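Long-range contacts in UDP-N-acetylglucosamine 2-epimerase (Methanocaldococcus jannaschii, PDB 4NES), which probably catalyses the reversible epimerization at C-2 of UDP-N-acetylglucosamine, giving UDP-N-acetylmannosamine, the activated donor of ManNAc residues: residues T205-E210 and T286-V291; G290-A295 and N308-E313; E294-K299 and W344-G349; C302-D307 and G318-V323. All blocks are in the same frame, centred on the assembly; numbering follows the deposited sequence.

How the interactions relate
Interactions 1, 2 and 3 all use helix 289-298, from its N-terminal to its C-terminal end, and interaction 4 pairs the two strands that follow it. Interaction 1 is buried and polar: the D287 carboxylate binds two backbone N-H groups of the facing loop, while R208, H207 and the helix N-terminus hold two nucleotide ligands. One turn on, interaction 2 is also buried but works through a salt-bridge network and an amide-hydroxyl bond. Interaction 3 is partly buried and mixes an indole, a sulfur and a lysine, away from the annotated sites. Interaction 4 is parallel pairing, partly weak, with a T304-N320 side-chain bond and aliphatic packing. It meets interaction 1 at T286 and interaction 2 at Q292.

Interaction 1 (T205-E210 and T286-V291); sequences TLHRAE and TDSGGV. With UDP (uridine-5'-diphosphate), chain C; UD1 (uridine-diphosphate-N-acetylglucosamine), chain B.
The diphosphate site of this GT-B fold is built here, where the loops after two neighbouring parallel strands, 201-205 and 283-286, meet beside UDP and UDP-N-acetylglucosamine. D287 ties them together. Its OD1 accepts H207 N at 2.8 Å through the syn lone pair, while OD2 takes R208 N at 2.9 Å from above the carboxylate plane. A water joins D287 OD1, T205 OG1 and H207 ND1, so the ring of H207, the active-site residue by similarity, is held at both nitrogens: its NE2 donates almost straight (171°) to O4' of UDP-N-acetylglucosamine. R208 bends at chi2 and chi3, which brings its guanidinium edge round to D287 O and the ligands. NH1 bonds both D287 O and UDP O2B, and NH2 reaches the same sugar O4' at 2.9 Å as well as E129. The start of helix 289-298 adds to the grip, with G289 N and G290 N donating to the beta-phosphate oxygens O2B and O1B. S288 is the N-cap, its OG accepting V291 N, and the same OG donates to UDP O2A at 2.6 Å. Two residues earlier, T286 OG1 donates to T205 OG1 at 2.7 Å and accepts S288 N in an ST turn.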
# COMPACT_ATOMS: atom_id res chain seq x y z
N THR A 205 19.53 17.63 -14.97
CA THR A 205 18.17 17.11 -15.14
C THR A 205 17.36 17.46 -13.90
O THR A 205 17.90 17.52 -12.81
CB THR A 205 18.09 15.57 -15.39
OG1 THR A 205 18.32 14.84 -14.17
CG2 THR A 205 19.06 15.12 -16.49
N LEU A 206 16.06 17.70 -14.07
CA LEU A 206 15.21 18.10 -12.97
C LEU A 206 13.79 17.68 -13.27
O LEU A 206 13.22 18.13 -14.26
CB LEU A 206 15.25 19.63 -12.79
CG LEU A 206 14.61 20.17 -11.51
CD1 LEU A 206 15.58 19.99 -10.35
CD2 LEU A 206 14.21 21.63 -11.66
N HIS A 207 13.20 16.84 -12.41
CA HIS A 207 11.81 16.43 -12.63
C HIS A 207 11.01 15.97 -11.41
O HIS A 207 9.86 15.55 -11.56
CB HIS A 207 11.72 15.35 -13.73
CG HIS A 207 12.11 13.97 -13.27
ND1 HIS A 207 13.41 13.52 -13.27
CD2 HIS A 207 11.36 12.94 -12.81
CE1 HIS A 207 13.45 12.28 -12.83
NE2 HIS A 207 12.22 11.90 -12.54
N ARG A 208 11.59 16.00 -10.21
CA ARG A 208 10.84 15.58 -9.02
C ARG A 208 9.58 16.42 -8.90
O ARG A 208 9.63 17.64 -9.09
CB ARG A 208 11.65 15.76 -7.73
CG ARG A 208 12.87 14.84 -7.59
CD ARG A 208 12.57 13.52 -6.88
NE ARG A 208 11.69 12.64 -7.64
CZ ARG A 208 12.07 11.86 -8.64
NH1 ARG A 208 13.33 11.88 -9.07
NH2 ARG A 208 11.18 11.08 -9.24
N ALA A 209 8.46 15.78 -8.58
CA ALA A 209 7.19 16.50 -8.44
C ALA A 209 7.32 17.66 -7.46
O ALA A 209 6.82 18.77 -7.72
CB ALA A 209 6.09 15.55 -8.00
N GLU A 210 8.01 17.42 -6.35
CA GLU A 210 8.11 18.43 -5.30
C GLU A 210 8.96 19.64 -5.71
O GLU A 210 8.90 20.69 -5.08
CB GLU A 210 8.65 17.81 -4.01
CG GLU A 210 9.98 17.07 -4.16
CD GLU A 210 9.84 15.59 -4.50
OE1 GLU A 210 8.80 15.15 -5.04
OE2 GLU A 210 10.80 14.84 -4.22
N THR A 286 21.33 17.41 -10.43
CA THR A 286 20.15 16.60 -10.68
C THR A 286 19.23 16.47 -9.49
O THR A 286 19.64 16.67 -8.33
CB THR A 286 20.58 15.18 -11.14
OG1 THR A 286 19.47 14.50 -11.76
CG2 THR A 286 21.10 14.35 -9.97
N ASP A 287 17.99 16.09 -9.77
CA ASP A 287 17.13 15.55 -8.72
C ASP A 287 16.65 14.13 -9.05
O ASP A 287 15.74 13.61 -8.41
CB ASP A 287 15.96 16.49 -8.36
CG ASP A 287 14.93 16.62 -9.47
OD1 ASP A 287 15.06 15.96 -10.51
OD2 ASP A 287 13.95 17.38 -9.27
N SER A 288 17.27 13.52 -10.06
CA SER A 288 16.96 12.15 -10.46
C SER A 288 17.60 11.12 -9.53
O SER A 288 18.73 11.31 -9.08
CB SER A 288 17.52 11.92 -11.86
OG SER A 288 17.53 10.53 -12.17
N GLY A 289 16.90 10.01 -9.27
CA GLY A 289 17.49 8.94 -8.48
C GLY A 289 18.57 8.20 -9.24
O GLY A 289 19.69 8.01 -8.74
N GLY A 290 18.25 7.77 -10.45
CA GLY A 290 19.21 7.04 -11.26
C GLY A 290 20.45 7.84 -11.61
O GLY A 290 21.55 7.29 -11.64
N VAL A 291 20.29 9.14 -11.86
CA VAL A 291 21.44 9.96 -12.23
C VAL A 291 22.41 10.10 -11.05
O VAL A 291 23.62 10.10 -11.25
CB VAL A 291 21.03 11.31 -12.81
CG1 VAL A 291 22.23 12.19 -13.07
CG2 VAL A 291 20.24 11.11 -14.10
N1 UDP C . 18.29 9.13 -18.79
C2 UDP C . 18.36 8.97 -20.13
N3 UDP C . 18.20 10.04 -20.95
C4 UDP C . 17.98 11.28 -20.47
C5 UDP C . 17.90 11.49 -19.09
C6 UDP C . 18.05 10.37 -18.26
O2 UDP C . 18.56 7.86 -20.62
O4 UDP C . 17.82 12.35 -21.35
C1' UDP C . 18.40 8.00 -17.86
C2' UDP C . 19.45 8.02 -16.88
O2' UDP C . 20.67 7.63 -17.46
C3' UDP C . 18.95 7.13 -15.82
C4' UDP C . 17.50 7.25 -15.92
O4' UDP C . 17.22 8.03 -17.05
O3' UDP C . 19.32 5.79 -15.99
C5' UDP C . 16.88 7.93 -14.76
O5' UDP C . 15.50 8.14 -14.94
PA UDP C . 14.73 9.39 -14.34
O1A UDP C . 13.68 9.81 -15.34
O2A UDP C . 15.72 10.48 -14.04
O3A UDP C . 13.96 8.91 -13.05
PB UDP C . 14.38 8.55 -11.58
O1B UDP C . 15.69 7.77 -11.60
O2B UDP C . 14.48 9.82 -10.78
O3B UDP C . 13.22 7.71 -11.12
C1' UD1 B . 7.35 9.25 -13.10
C2' UD1 B . 7.54 8.68 -11.73
C3' UD1 B . 8.82 9.08 -11.17
C4' UD1 B . 9.96 8.78 -12.04
C5' UD1 B . 9.71 9.31 -13.43
C6' UD1 B . 10.74 8.87 -14.40
C7' UD1 B . 5.35 8.35 -10.44
C8' UD1 B . 4.34 8.96 -9.52
N2' UD1 B . 6.47 9.17 -10.83
O1' UD1 B . 7.32 10.63 -13.01
O3' UD1 B . 9.00 8.42 -9.90
O4' UD1 B . 11.15 9.36 -11.53
O5' UD1 B . 8.46 8.83 -13.94
O6' UD1 B . 10.99 9.76 -15.42
O7' UD1 B . 5.21 7.19 -10.85
N1 UD1 B . 4.74 12.94 -19.87
C2 UD1 B . 4.85 12.96 -21.20
N3 UD1 B . 5.21 11.87 -21.86
C4 UD1 B . 5.45 10.72 -21.22
C5 UD1 B . 5.34 10.66 -19.84
C6 UD1 B . 4.98 11.82 -19.16
O2 UD1 B . 4.64 13.98 -21.82
O4 UD1 B . 5.82 9.60 -21.92
C1B UD1 B . 4.36 14.16 -19.11
C2B UD1 B . 2.90 14.39 -19.01
O2' UD1 B . 2.64 15.77 -19.04
C3B UD1 B . 2.58 13.86 -17.70
C4B UD1 B . 3.77 14.23 -16.91
O4B UD1 B . 4.88 14.12 -17.78
O3B UD1 B . 1.38 14.34 -17.15
C5B UD1 B . 3.98 13.35 -15.73
O5B UD1 B . 4.00 11.98 -16.01
PA UD1 B . 3.95 10.94 -14.85
O1A UD1 B . 2.69 11.15 -14.07
O2A UD1 B . 4.05 9.57 -15.43
O3A UD1 B . 5.12 11.26 -13.85
PB UD1 B . 6.66 11.53 -14.14
O1B UD1 B . 6.95 12.95 -13.78
O2B UD1 B . 7.05 11.08 -15.52
O HOH W 1 15.90 14.65 -12.83

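Interaction 2 (G290-A295 and N308-E313); sequences GVQEEA and NTERPE. With UDP (uridine-5'-diphosphate), chain C.
The first turns of helix 289-298 face an irregular loop, 308-313, and the backbones stay well apart, E293 CA to R311 CA being 7.7 Å, so long side chains span the gap. R311 does most of this. With CG lodged between the backbone N and the carbonyl carbon (chi1 42°) and bends at chi2 and chi3, its chain folds over so that NE and NH2 both grip one oxygen, E293 OE2, at 2.9 Å from NE and 2.7 Å from NH2. The oxygen lies in the guanidinium plane, yet both nitrogens meet it from the same face of the carboxylate, whose plane is turned 71° from the guanidinium. At another edge the guanidinium gives NH1 to E310 OE2 at 2.9 Å, and that carboxylate is shared with R306, while E293 OE1 goes to K15. This buried salt-bridge network ties the loop after strand 302-304 to the helix whose N-terminal end carries the UDP diphosphate in this GT-B fold. A leucine in place of R311 would probably leave E293 OE2 without its two donors and E310 OE2 with R306 but no second cation. Beside the network, Q292 extends beyond CG to place OE1 in reach of T309 OG1, which donates at 2.7 Å in the carbonyl plane, on a lone pair. T309 OG1 in turn accepts R311 N at 3.1 Å, forming an ST turn. One residue after E293, E294 turns to the nucleotide: OE1 takes the ribose O2' of UDP and OE2 its O3', each at 2.7 Å.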
# COMPACT_ATOMS: atom_id res chain seq x y z
N GLY A 290 18.25 7.77 -10.45
CA GLY A 290 19.21 7.04 -11.26
C GLY A 290 20.45 7.84 -11.61
O GLY A 290 21.55 7.29 -11.64
N VAL A 291 20.29 9.14 -11.86
CA VAL A 291 21.44 9.96 -12.23
C VAL A 291 22.41 10.10 -11.05
O VAL A 291 23.62 10.10 -11.25
CB VAL A 291 21.03 11.31 -12.81
CG1 VAL A 291 22.23 12.19 -13.07
CG2 VAL A 291 20.24 11.11 -14.10
N GLN A 292 21.90 10.18 -9.83
CA GLN A 292 22.78 10.20 -8.65
C GLN A 292 23.66 8.96 -8.62
O GLN A 292 24.86 9.04 -8.33
CB GLN A 292 21.96 10.25 -7.36
CG GLN A 292 21.28 11.57 -7.07
CD GLN A 292 20.43 11.46 -5.83
OE1 GLN A 292 20.95 11.37 -4.72
NE2 GLN A 292 19.11 11.46 -6.01
N GLU A 293 23.07 7.81 -8.91
CA GLU A 293 23.81 6.56 -8.94
C GLU A 293 24.84 6.52 -10.07
O GLU A 293 25.99 6.16 -9.85
CB GLU A 293 22.84 5.38 -9.06
CG GLU A 293 22.03 5.19 -7.78
CD GLU A 293 20.72 4.44 -7.99
OE1 GLU A 293 20.32 4.25 -9.15
OE2 GLU A 293 20.10 4.07 -6.97
N GLU A 294 24.41 6.90 -11.27
CA GLU A 294 25.32 6.91 -12.42
C GLU A 294 26.48 7.88 -12.24
O GLU A 294 27.61 7.55 -12.61
CB GLU A 294 24.54 7.19 -13.70
CG GLU A 294 23.62 6.03 -14.02
CD GLU A 294 22.58 6.34 -15.06
OE1 GLU A 294 22.31 7.53 -15.33
OE2 GLU A 294 21.99 5.37 -15.58
N ALA A 295 26.21 9.06 -11.69
CA ALA A 295 27.27 10.03 -11.43
C ALA A 295 28.32 9.38 -10.52
O ALA A 295 29.52 9.49 -10.76
CB ALA A 295 26.70 11.28 -10.79
N ASN A 308 16.84 15.80 0.66
CA ASN A 308 17.23 14.48 1.13
C ASN A 308 17.37 13.57 -0.07
O ASN A 308 17.00 13.94 -1.19
CB ASN A 308 16.20 13.92 2.10
CG ASN A 308 14.80 14.04 1.57
OD1 ASN A 308 14.47 13.49 0.52
ND2 ASN A 308 13.96 14.77 2.29
N THR A 309 17.92 12.39 0.16
CA THR A 309 18.05 11.42 -0.91
C THR A 309 17.81 10.02 -0.36
O THR A 309 18.00 9.77 0.83
CB THR A 309 19.44 11.49 -1.60
OG1 THR A 309 19.51 10.49 -2.62
CG2 THR A 309 20.57 11.24 -0.60
N GLU A 310 17.37 9.11 -1.22
CA GLU A 310 17.19 7.73 -0.81
C GLU A 310 18.39 6.89 -1.22
O GLU A 310 18.39 5.68 -1.03
CB GLU A 310 15.86 7.13 -1.31
CG GLU A 310 15.63 7.18 -2.81
CD GLU A 310 15.41 8.59 -3.28
OE1 GLU A 310 14.41 9.22 -2.88
OE2 GLU A 310 16.26 9.08 -4.05
N ARG A 311 19.42 7.54 -1.76
CA ARG A 311 20.70 6.87 -1.92
C ARG A 311 21.79 7.64 -1.18
O ARG A 311 22.68 8.25 -1.79
CB ARG A 311 21.06 6.52 -3.39
CG ARG A 311 20.77 7.59 -4.44
CD ARG A 311 19.32 7.55 -4.91
NE ARG A 311 18.97 6.36 -5.69
CZ ARG A 311 17.75 6.11 -6.16
NH1 ARG A 311 16.75 6.94 -5.90
NH2 ARG A 311 17.53 5.02 -6.87
N PRO A 312 21.73 7.61 0.17
CA PRO A 312 22.64 8.39 1.01
C PRO A 312 24.07 7.90 0.90
O PRO A 312 24.96 8.64 1.30
CB PRO A 312 22.10 8.13 2.43
CG PRO A 312 21.41 6.81 2.32
CD PRO A 312 20.76 6.86 0.99
N GLU A 313 24.27 6.69 0.37
CA GLU A 313 25.62 6.15 0.22
C GLU A 313 26.46 7.05 -0.70
O GLU A 313 27.66 7.18 -0.52
CB GLU A 313 25.57 4.70 -0.28
CG GLU A 313 24.40 3.87 0.29
CD GLU A 313 23.10 4.14 -0.43
OE1 GLU A 313 23.14 4.97 -1.35
OE2 GLU A 313 22.02 3.53 -0.10
N1 UDP C . 18.29 9.13 -18.79
C2 UDP C . 18.36 8.97 -20.13
N3 UDP C . 18.20 10.04 -20.95
C4 UDP C . 17.98 11.28 -20.47
C5 UDP C . 17.90 11.49 -19.09
C6 UDP C . 18.05 10.37 -18.26
O2 UDP C . 18.56 7.86 -20.62
O4 UDP C . 17.82 12.35 -21.35
C1' UDP C . 18.40 8.00 -17.86
C2' UDP C . 19.45 8.02 -16.88
O2' UDP C . 20.67 7.63 -17.46
C3' UDP C . 18.95 7.13 -15.82
C4' UDP C . 17.50 7.25 -15.92
O4' UDP C . 17.22 8.03 -17.05
O3' UDP C . 19.32 5.79 -15.99
C5' UDP C . 16.88 7.93 -14.76
O5' UDP C . 15.50 8.14 -14.94
PA UDP C . 14.73 9.39 -14.34
O1A UDP C . 13.68 9.81 -15.34
O2A UDP C . 15.72 10.48 -14.04
O3A UDP C . 13.96 8.91 -13.05
PB UDP C . 14.38 8.55 -11.58
O1B UDP C . 15.69 7.77 -11.60
O2B UDP C . 14.48 9.82 -10.78
O3B UDP C . 13.22 7.71 -11.12

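Interaction 3 (E294-K299 and W344-G349); sequences EACILK and WKNPFG. With UDP (uridine-5'-diphosphate), chain C.
W344 turns its CG between the backbone N and the carbonyl carbon (chi1 47°), and K299 bends at chi2 (-63°), so that indole and lysine chain run past each other in opposite directions. The meeting place is the C-terminal end of helix 289-298, closed by a Schellman motif in which K299 has positive phi, against the loop between helices 327-338 and 353-363. K299 CD lies over one face of the W344 indole, 4.1 Å from its five-membered-ring centroid, a CH-pi contact offset toward the rim. Past the ring, K299 NZ donates to W344 O at 2.7 Å. The indole edge is used as well: W344 NE1 donates to C296 O at 2.9 Å, in the carbonyl plane and on a lone pair, so this carbonyl near the helix end accepts both NE1 and K299 N. An alanine in place of W344 would probably leave C296 O without its indole donor and the methylenes of K299 without the ring they lie on. A319 CB packs on the opposite face of the indole, and F348 packs on helices 170-183 and 313-316. Between helix and loop sits the sulfur of C296. C296 SG makes a sulfur-aromatic contact, oblique to W344, 4.5 Å from its five-membered-ring centroid, and touches P347 CD at 4.0 Å.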
# COMPACT_ATOMS: atom_id res chain seq x y z
N GLU A 294 24.41 6.90 -11.27
CA GLU A 294 25.32 6.91 -12.42
C GLU A 294 26.48 7.88 -12.24
O GLU A 294 27.61 7.55 -12.61
CB GLU A 294 24.54 7.19 -13.70
CG GLU A 294 23.62 6.03 -14.02
CD GLU A 294 22.58 6.34 -15.06
OE1 GLU A 294 22.31 7.53 -15.33
OE2 GLU A 294 21.99 5.37 -15.58
N ALA A 295 26.21 9.06 -11.69
CA ALA A 295 27.27 10.03 -11.43
C ALA A 295 28.32 9.38 -10.52
O ALA A 295 29.52 9.49 -10.76
CB ALA A 295 26.70 11.28 -10.79
N CYS A 296 27.86 8.67 -9.50
CA CYS A 296 28.76 8.03 -8.56
C CYS A 296 29.60 6.95 -9.26
O CYS A 296 30.83 6.88 -9.11
CB CYS A 296 27.96 7.45 -7.40
SG CYS A 296 28.94 6.67 -6.11
N ILE A 297 28.92 6.13 -10.06
CA ILE A 297 29.57 5.04 -10.77
C ILE A 297 30.61 5.55 -11.77
O ILE A 297 31.71 4.98 -11.88
CB ILE A 297 28.50 4.19 -11.49
CG1 ILE A 297 27.62 3.48 -10.45
CG2 ILE A 297 29.15 3.20 -12.47
CD1 ILE A 297 26.27 3.02 -11.00
N LEU A 298 30.27 6.63 -12.47
CA LEU A 298 31.13 7.20 -13.50
C LEU A 298 32.21 8.12 -12.94
O LEU A 298 33.03 8.65 -13.71
CB LEU A 298 30.28 7.96 -14.51
CG LEU A 298 29.31 7.10 -15.30
CD1 LEU A 298 28.36 7.97 -16.12
CD2 LEU A 298 30.08 6.14 -16.20
N LYS A 299 32.23 8.30 -11.62
CA LYS A 299 33.21 9.16 -10.93
C LYS A 299 33.11 10.62 -11.38
O LYS A 299 34.13 11.30 -11.59
CB LYS A 299 34.64 8.66 -11.14
CG LYS A 299 34.84 7.19 -10.85
CD LYS A 299 34.57 6.84 -9.40
CE LYS A 299 34.79 5.34 -9.20
NZ LYS A 299 34.39 4.88 -7.85
N TRP A 344 36.37 7.77 -5.14
CA TRP A 344 35.53 7.35 -4.05
C TRP A 344 35.16 5.90 -4.29
O TRP A 344 35.30 5.40 -5.40
CB TRP A 344 34.27 8.22 -3.91
CG TRP A 344 33.52 8.49 -5.19
CD1 TRP A 344 32.71 7.63 -5.88
CD2 TRP A 344 33.48 9.74 -5.90
NE1 TRP A 344 32.18 8.27 -6.98
CE2 TRP A 344 32.65 9.56 -7.02
CE3 TRP A 344 34.08 10.99 -5.70
CZ2 TRP A 344 32.38 10.59 -7.93
CZ3 TRP A 344 33.83 12.01 -6.61
CH2 TRP A 344 32.99 11.80 -7.71
N LYS A 345 34.70 5.24 -3.24
CA LYS A 345 34.24 3.86 -3.32
C LYS A 345 32.94 3.76 -4.11
O LYS A 345 32.16 4.71 -4.11
CB LYS A 345 34.05 3.33 -1.89
CG LYS A 345 32.82 2.47 -1.65
CD LYS A 345 33.02 1.66 -0.38
CE LYS A 345 31.77 0.91 0.03
NZ LYS A 345 30.80 1.84 0.63
N ASN A 346 32.71 2.65 -4.81
CA ASN A 346 31.37 2.38 -5.35
C ASN A 346 30.63 1.40 -4.46
O ASN A 346 31.02 0.24 -4.33
CB ASN A 346 31.36 1.91 -6.81
CG ASN A 346 29.93 1.59 -7.31
OD1 ASN A 346 29.05 2.48 -7.41
ND2 ASN A 346 29.70 0.33 -7.64
N PRO A 347 29.56 1.88 -3.84
CA PRO A 347 28.77 1.14 -2.86
C PRO A 347 27.72 0.24 -3.50
O PRO A 347 27.06 -0.51 -2.79
CB PRO A 347 28.08 2.26 -2.08
CG PRO A 347 27.90 3.35 -3.09
CD PRO A 347 29.11 3.28 -3.98
N PHE A 348 27.59 0.29 -4.82
CA PHE A 348 26.43 -0.34 -5.45
C PHE A 348 26.66 -1.70 -6.10
O PHE A 348 25.76 -2.23 -6.76
CB PHE A 348 25.78 0.63 -6.44
CG PHE A 348 25.28 1.89 -5.81
CD1 PHE A 348 24.39 1.83 -4.74
CD2 PHE A 348 25.71 3.13 -6.25
CE1 PHE A 348 23.92 2.99 -4.14
CE2 PHE A 348 25.25 4.30 -5.65
CZ PHE A 348 24.35 4.22 -4.60
N GLY A 349 27.84 -2.26 -5.89
CA GLY A 349 28.10 -3.62 -6.34
C GLY A 349 28.96 -3.73 -7.58
O GLY A 349 29.44 -2.73 -8.12
N1 UDP C . 18.29 9.13 -18.79
C2 UDP C . 18.36 8.97 -20.13
N3 UDP C . 18.20 10.04 -20.95
C4 UDP C . 17.98 11.28 -20.47
C5 UDP C . 17.90 11.49 -19.09
C6 UDP C . 18.05 10.37 -18.26
O2 UDP C . 18.56 7.86 -20.62
O4 UDP C . 17.82 12.35 -21.35
C1' UDP C . 18.40 8.00 -17.86
C2' UDP C . 19.45 8.02 -16.88
O2' UDP C . 20.67 7.63 -17.46
C3' UDP C . 18.95 7.13 -15.82
C4' UDP C . 17.50 7.25 -15.92
O4' UDP C . 17.22 8.03 -17.05
O3' UDP C . 19.32 5.79 -15.99
C5' UDP C . 16.88 7.93 -14.76
O5' UDP C . 15.50 8.14 -14.94
PA UDP C . 14.73 9.39 -14.34
O1A UDP C . 13.68 9.81 -15.34
O2A UDP C . 15.72 10.48 -14.04
O3A UDP C . 13.96 8.91 -13.05
PB UDP C . 14.38 8.55 -11.58
O1B UDP C . 15.69 7.77 -11.60
O2B UDP C . 14.48 9.82 -10.78
O3B UDP C . 13.22 7.71 -11.12
O HOH W 2 37.57 5.86 -7.51

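Interaction 4 (C302-D307 and G318-V323); sequences CITLRD and GANILV
N320 OD1 accepts T304 OG1 at 2.7 Å, in the plane of the amide carbonyl and on a lone pair, and the same oxygen takes a weak bond from I321 N. The asparagine reaches across because its CG is anti to the backbone N (chi1 -170°), while threonine OG1 stands beside its own N; the two side chains cross at about a right angle. N320 ND2 donates to T314 OG1, in the short helix between the strands. Along the backbones, C302 N donates to A319 O at 3.0 Å, T304 N to I321 O at 2.8 Å and V323 N to T304 O at 2.9 Å; the I321 N to C302 O bond is weak. This is the parallel pairing of a beta-alpha-beta unit, strand 302-304, helix 313-316 and strand 320-322, with the strand axes 22° apart. On the face carrying I303 and I321, the isoleucines lie side by side, I303 CG1 to I321 CG2 at 3.7 Å. V323 extends the apolar patch, its CG2 touching I303 CG2 at 3.6 Å and the end of L305. On the face of C302, T304, N320 and L322, T304 CB packs on L322 CD2 at 3.6 Å. Strand 320-322 is one of the two edge strands of this six-stranded sheet within the chain, and strand 302-304 joins it to strand 283-286; helix 327-338 covers the isoleucine face through A333 and V334, and helix 289-298 packs on the other with Q292 and A295.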
# COMPACT_ATOMS: atom_id res chain seq x y z
N CYS A 302 28.54 14.95 -8.17
CA CYS A 302 27.11 15.18 -8.29
C CYS A 302 26.64 16.19 -7.25
O CYS A 302 27.12 16.20 -6.10
CB CYS A 302 26.37 13.85 -8.11
SG CYS A 302 24.61 13.92 -8.53
N ILE A 303 25.72 17.06 -7.66
CA ILE A 303 25.04 17.95 -6.73
C ILE A 303 23.55 17.68 -6.87
O ILE A 303 22.99 17.79 -7.96
CB ILE A 303 25.35 19.42 -7.03
CG1 ILE A 303 26.81 19.72 -6.71
CG2 ILE A 303 24.43 20.34 -6.22
CD1 ILE A 303 27.29 21.04 -7.26
N THR A 304 22.93 17.30 -5.76
CA THR A 304 21.53 16.88 -5.78
C THR A 304 20.63 18.00 -5.28
O THR A 304 20.78 18.50 -4.15
CB THR A 304 21.31 15.58 -4.98
OG1 THR A 304 22.08 14.53 -5.58
CG2 THR A 304 19.85 15.17 -5.02
N LEU A 305 19.70 18.41 -6.14
CA LEU A 305 18.81 19.54 -5.86
C LEU A 305 17.58 19.07 -5.07
O LEU A 305 16.44 19.25 -5.50
CB LEU A 305 18.41 20.20 -7.19
CG LEU A 305 19.59 20.65 -8.07
CD1 LEU A 305 19.16 20.81 -9.52
CD2 LEU A 305 20.20 21.95 -7.55
N ARG A 306 17.84 18.45 -3.92
CA ARG A 306 16.81 17.92 -3.03
C ARG A 306 17.25 18.12 -1.60
O ARG A 306 18.44 18.34 -1.34
CB ARG A 306 16.59 16.42 -3.29
CG ARG A 306 16.05 16.08 -4.68
CD ARG A 306 16.02 14.56 -4.92
NE ARG A 306 15.31 13.87 -3.86
CZ ARG A 306 15.32 12.55 -3.66
NH1 ARG A 306 16.00 11.76 -4.49
NH2 ARG A 306 14.66 12.02 -2.65
N ASP A 307 16.30 18.03 -0.66
CA ASP A 307 16.61 18.20 0.76
C ASP A 307 17.06 16.90 1.38
O ASP A 307 17.60 16.87 2.49
CB ASP A 307 15.38 18.72 1.51
CG ASP A 307 14.98 20.11 1.08
OD1 ASP A 307 15.88 20.93 0.81
OD2 ASP A 307 13.76 20.39 1.02
N GLY A 318 31.24 10.57 -0.55
CA GLY A 318 31.77 11.87 -0.94
C GLY A 318 31.48 12.28 -2.38
O GLY A 318 31.97 13.31 -2.86
N ALA A 319 30.68 11.47 -3.06
CA ALA A 319 30.42 11.65 -4.49
C ALA A 319 29.32 12.68 -4.76
O ALA A 319 29.19 13.14 -5.89
CB ALA A 319 30.06 10.31 -5.12
N ASN A 320 28.56 13.05 -3.72
CA ASN A 320 27.29 13.75 -3.89
C ASN A 320 27.08 14.67 -2.70
O ASN A 320 27.59 14.40 -1.61
CB ASN A 320 26.16 12.71 -3.97
CG ASN A 320 24.80 13.29 -4.40
OD1 ASN A 320 24.68 14.42 -4.89
ND2 ASN A 320 23.76 12.47 -4.24
N ILE A 321 26.36 15.76 -2.93
CA ILE A 321 26.04 16.72 -1.87
C ILE A 321 24.63 17.24 -2.12
O ILE A 321 24.25 17.48 -3.27
CB ILE A 321 27.08 17.86 -1.84
CG1 ILE A 321 26.77 18.87 -0.73
CG2 ILE A 321 27.19 18.53 -3.20
CD1 ILE A 321 27.91 19.82 -0.47
N LEU A 322 23.86 17.39 -1.05
CA LEU A 322 22.48 17.86 -1.14
C LEU A 322 22.41 19.37 -0.94
O LEU A 322 22.96 19.89 0.03
CB LEU A 322 21.61 17.19 -0.09
CG LEU A 322 21.65 15.67 -0.04
CD1 LEU A 322 20.73 15.14 1.04
CD2 LEU A 322 21.29 15.08 -1.38
N VAL A 323 21.71 20.06 -1.85
CA VAL A 323 21.57 21.52 -1.77
C VAL A 323 20.12 22.02 -1.82
O VAL A 323 19.87 23.22 -1.68
CB VAL A 323 22.37 22.24 -2.88
CG1 VAL A 323 23.83 21.91 -2.77
CG2 VAL A 323 21.82 21.87 -4.25